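Intracellular exo-alpha-(1->5)-L-arabinofuranosidase (Bifidobacterium longum, PDB 2Y2W) hydrolyses terminal alpha-(1->5)-linked L-arabinofuranosyl residues of arabinans and also acts on wheat arabinoxylan, helping to break down plant cell-wall polysaccharides. Local coordinates at residues Y119-G124 and L181-G186. Sequence-based numbering, arbitrary orientation.
Sequences YNWEDG and LEYVNG
W121 and Y183 meet through the outer corner of the indole and the root of the phenol side chain. CH2 of W121 lies 3.6 Å from CB of Y183, and its neighbour CZ3 sits over one face of the tyrosine ring, 3.6 Å from CG. The six-membered ring of W121 and the Y183 ring have centroids 5.4 Å apart and planes inclined at 52°, an oblique pair. W121 swings its CG between its own N and carbonyl carbon (chi1 68°), which sends the indole from the loop toward helix 174-185. Within the loop, CG of E122 stands 3.7 Å above the indole plane, over its centre, while the ring of W192, on helix 191-198, also meets the indole, with planes at about 50°. In the turn carrying W121, N120 ND2 bonds D123 OD2 at 3.2 Å. The Y183 hydroxyl, at the end of the ring remote from CB, hydrogen-bonds to D150 and N199, which fixes the tip of the ring while the indole packs against its base. Without the indole, as with an alanine here, CB and the ring face of Y183 would probably lose their aromatic neighbour, leaving a gap between loop and helix. Away from the sugar-binding residues, in this (beta/alpha)8 barrel the contact packs the loop after strand 107-110 against helix 174-185, which follows strand 162-167. Between these segments it is purely apolar, resting on shape and dispersion, with the buried tyrosine's polar end satisfied elsewhere.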
ATOM      1  N   TYR D 119     -11.584   3.378   9.990  1.00 21.38           N
ATOM      2  CA  TYR D 119     -12.865   2.718  10.195  1.00 21.36           C
ATOM      3  C   TYR D 119     -13.040   1.517   9.270  1.00 21.42           C
ATOM      4  O   TYR D 119     -12.812   1.617   8.065  1.00 21.37           O
ATOM      5  CB  TYR D 119     -13.996   3.734   9.992  1.00 21.35           C
ATOM      6  CG  TYR D 119     -15.392   3.164  10.043  1.00 21.27           C
ATOM      7  CD1 TYR D 119     -15.874   2.527  11.190  1.00 21.24           C
ATOM      8  CD2 TYR D 119     -16.243   3.275   8.947  1.00 21.44           C
ATOM      9  CE1 TYR D 119     -17.165   2.008  11.238  1.00 21.11           C
ATOM     10  CE2 TYR D 119     -17.534   2.761   8.984  1.00 21.73           C
ATOM     11  CZ  TYR D 119     -17.985   2.131  10.132  1.00 21.31           C
ATOM     12  OH  TYR D 119     -19.259   1.627  10.158  1.00 22.39           O
ATOM     13  N   ASN D 120     -13.432   0.384   9.845  1.00 21.58           N
ATOM     14  CA  ASN D 120     -13.734  -0.821   9.071  1.00 21.90           C
ATOM     15  C   ASN D 120     -15.246  -0.957   8.899  1.00 22.02           C
ATOM     16  O   ASN D 120     -15.965  -1.180   9.873  1.00 22.01           O
ATOM     17  CB  ASN D 120     -13.163  -2.065   9.756  1.00 21.88           C
ATOM     18  CG  ASN D 120     -11.727  -1.878  10.209  1.00 22.24           C
ATOM     19  OD1 ASN D 120     -10.847  -1.546   9.411  1.00 22.93           O
ATOM     20  ND2 ASN D 120     -11.481  -2.100  11.496  1.00 22.15           N
ATOM     21  N   TRP D 121     -15.718  -0.818   7.661  1.00 22.12           N
ATOM     22  CA  TRP D 121     -17.152  -0.695   7.384  1.00 22.40           C
ATOM     23  C   TRP D 121     -17.979  -1.935   7.750  1.00 22.77           C
ATOM     24  O   TRP D 121     -19.177  -1.823   8.010  1.00 22.84           O
ATOM     25  CB  TRP D 121     -17.389  -0.279   5.925  1.00 22.30           C
ATOM     26  CG  TRP D 121     -17.025  -1.331   4.937  1.00 21.64           C
ATOM     27  CD1 TRP D 121     -15.813  -1.509   4.337  1.00 21.48           C
ATOM     28  CD2 TRP D 121     -17.878  -2.362   4.435  1.00 21.17           C
ATOM     29  NE1 TRP D 121     -15.857  -2.590   3.491  1.00 20.96           N
ATOM     30  CE2 TRP D 121     -17.113  -3.133   3.532  1.00 21.21           C
ATOM     31  CE3 TRP D 121     -19.215  -2.714   4.662  1.00 20.92           C
ATOM     32  CZ2 TRP D 121     -17.641  -4.236   2.857  1.00 21.44           C
ATOM     33  CZ3 TRP D 121     -19.741  -3.807   3.988  1.00 20.79           C
ATOM     34  CH2 TRP D 121     -18.953  -4.554   3.096  1.00 21.49           C
ATOM     35  N   GLU D 122     -17.336  -3.102   7.768  1.00 23.27           N
ATOM     36  CA  GLU D 122     -17.988  -4.364   8.136  1.00 23.89           C
ATOM     37  C   GLU D 122     -18.284  -4.447   9.631  1.00 24.30           C
ATOM     38  O   GLU D 122     -19.142  -5.227  10.055  1.00 24.31           O
ATOM     39  CB  GLU D 122     -17.137  -5.578   7.735  1.00 23.86           C
ATOM     40  CG  GLU D 122     -16.607  -5.570   6.311  1.00 24.24           C
ATOM     41  CD  GLU D 122     -15.232  -4.928   6.200  1.00 25.23           C
ATOM     42  OE1 GLU D 122     -14.989  -3.895   6.863  1.00 25.05           O
ATOM     43  OE2 GLU D 122     -14.391  -5.454   5.440  1.00 25.79           O
ATOM     44  N   ASP D 123     -17.565  -3.656  10.424  1.00 24.78           N
ATOM     45  CA  ASP D 123     -17.773  -3.609  11.874  1.00 25.39           C
ATOM     46  C   ASP D 123     -19.152  -3.075  12.246  1.00 25.77           C
ATOM     47  O   ASP D 123     -19.640  -3.325  13.350  1.00 25.76           O
ATOM     48  CB  ASP D 123     -16.693  -2.757  12.552  1.00 25.36           C
ATOM     49  CG  ASP D 123     -15.338  -3.436  12.576  1.00 25.33           C
ATOM     50  OD1 ASP D 123     -15.275  -4.670  12.390  1.00 25.15           O
ATOM     51  OD2 ASP D 123     -14.331  -2.730  12.793  1.00 25.15           O
ATOM     52  N   GLY D 124     -19.769  -2.343  11.320  1.00 26.25           N
ATOM     53  CA  GLY D 124     -21.063  -1.715  11.560  1.00 27.11           C
ATOM     54  C   GLY D 124     -22.233  -2.376  10.857  1.00 27.75           C
ATOM     55  O   GLY D 124     -23.331  -1.825  10.832  1.00 27.90           O
ATOM     56  N   LEU D 181     -19.167  -1.136  -1.863  1.00 20.72           N
ATOM     57  CA  LEU D 181     -19.977  -0.782  -3.024  1.00 20.76           C
ATOM     58  C   LEU D 181     -20.894  -1.941  -3.424  1.00 20.88           C
ATOM     59  O   LEU D 181     -22.090  -1.752  -3.648  1.00 20.89           O
ATOM     60  CB  LEU D 181     -19.067  -0.375  -4.191  1.00 20.75           C
ATOM     61  CG  LEU D 181     -19.663  -0.129  -5.581  1.00 20.49           C
ATOM     62  CD1 LEU D 181     -20.669   1.016  -5.573  1.00 20.39           C
ATOM     63  CD2 LEU D 181     -18.546   0.144  -6.566  1.00 20.46           C
ATOM     64  N   GLU D 182     -20.319  -3.137  -3.502  1.00 20.97           N
ATOM     65  CA  GLU D 182     -21.055  -4.355  -3.813  1.00 21.19           C
ATOM     66  C   GLU D 182     -22.089  -4.676  -2.731  1.00 21.18           C
ATOM     67  O   GLU D 182     -23.216  -5.053  -3.043  1.00 21.07           O
ATOM     68  CB  GLU D 182     -20.073  -5.513  -3.979  1.00 21.25           C
ATOM     69  CG  GLU D 182     -20.673  -6.827  -4.448  1.00 22.35           C
ATOM     70  CD  GLU D 182     -19.616  -7.910  -4.653  1.00 24.12           C
ATOM     71  OE1 GLU D 182     -18.409  -7.576  -4.721  1.00 24.35           O
ATOM     72  OE2 GLU D 182     -19.987  -9.097  -4.762  1.00 24.54           O
ATOM     73  N   TYR D 183     -21.702  -4.520  -1.465  1.00 21.27           N
ATOM     74  CA  TYR D 183     -22.594  -4.805  -0.339  1.00 21.36           C
ATOM     75  C   TYR D 183     -23.790  -3.866  -0.328  1.00 21.62           C
ATOM     76  O   TYR D 183     -24.925  -4.287  -0.085  1.00 21.69           O
ATOM     77  CB  TYR D 183     -21.847  -4.697   0.995  1.00 21.22           C
ATOM     78  CG  TYR D 183     -22.746  -4.809   2.209  1.00 20.89           C
ATOM     79  CD1 TYR D 183     -23.018  -6.047   2.784  1.00 20.47           C
ATOM     80  CD2 TYR D 183     -23.329  -3.675   2.778  1.00 20.70           C
ATOM     81  CE1 TYR D 183     -23.845  -6.156   3.889  1.00 20.33           C
ATOM     82  CE2 TYR D 183     -24.161  -3.774   3.882  1.00 20.15           C
ATOM     83  CZ  TYR D 183     -24.414  -5.017   4.434  1.00 20.36           C
ATOM     84  OH  TYR D 183     -25.234  -5.121   5.529  1.00 20.16           O
ATOM     85  N   VAL D 184     -23.524  -2.595  -0.598  1.00 21.89           N
ATOM     86  CA  VAL D 184     -24.529  -1.555  -0.479  1.00 22.23           C
ATOM     87  C   VAL D 184     -25.461  -1.452  -1.704  1.00 22.43           C
ATOM     88  O   VAL D 184     -26.646  -1.136  -1.556  1.00 22.57           O
ATOM     89  CB  VAL D 184     -23.853  -0.199  -0.145  1.00 22.31           C
ATOM     90  CG1 VAL D 184     -23.427   0.538  -1.402  1.00 22.24           C
ATOM     91  CG2 VAL D 184     -24.765   0.660   0.684  1.00 22.65           C
ATOM     92  N   ASN D 185     -24.938  -1.738  -2.897  1.00 22.48           N
ATOM     93  CA  ASN D 185     -25.660  -1.454  -4.142  1.00 22.69           C
ATOM     94  C   ASN D 185     -25.831  -2.633  -5.095  1.00 22.91           C
ATOM     95  O   ASN D 185     -26.526  -2.523  -6.107  1.00 22.95           O
ATOM     96  CB  ASN D 185     -24.993  -0.292  -4.891  1.00 22.57           C
ATOM     97  CG  ASN D 185     -25.337   1.063  -4.304  1.00 22.59           C
ATOM     98  OD1 ASN D 185     -26.284   1.200  -3.523  1.00 22.31           O
ATOM     99  ND2 ASN D 185     -24.567   2.079  -4.681  1.00 22.30           N
ATOM    100  N   GLY D 186     -25.195  -3.754  -4.775  1.00 23.26           N
ATOM    101  CA  GLY D 186     -25.246  -4.930  -5.633  1.00 23.62           C
ATOM    102  C   GLY D 186     -26.623  -5.559  -5.678  1.00 23.98           C
ATOM    103  O   GLY D 186     -27.417  -5.410  -4.749  1.00 24.01           O
TER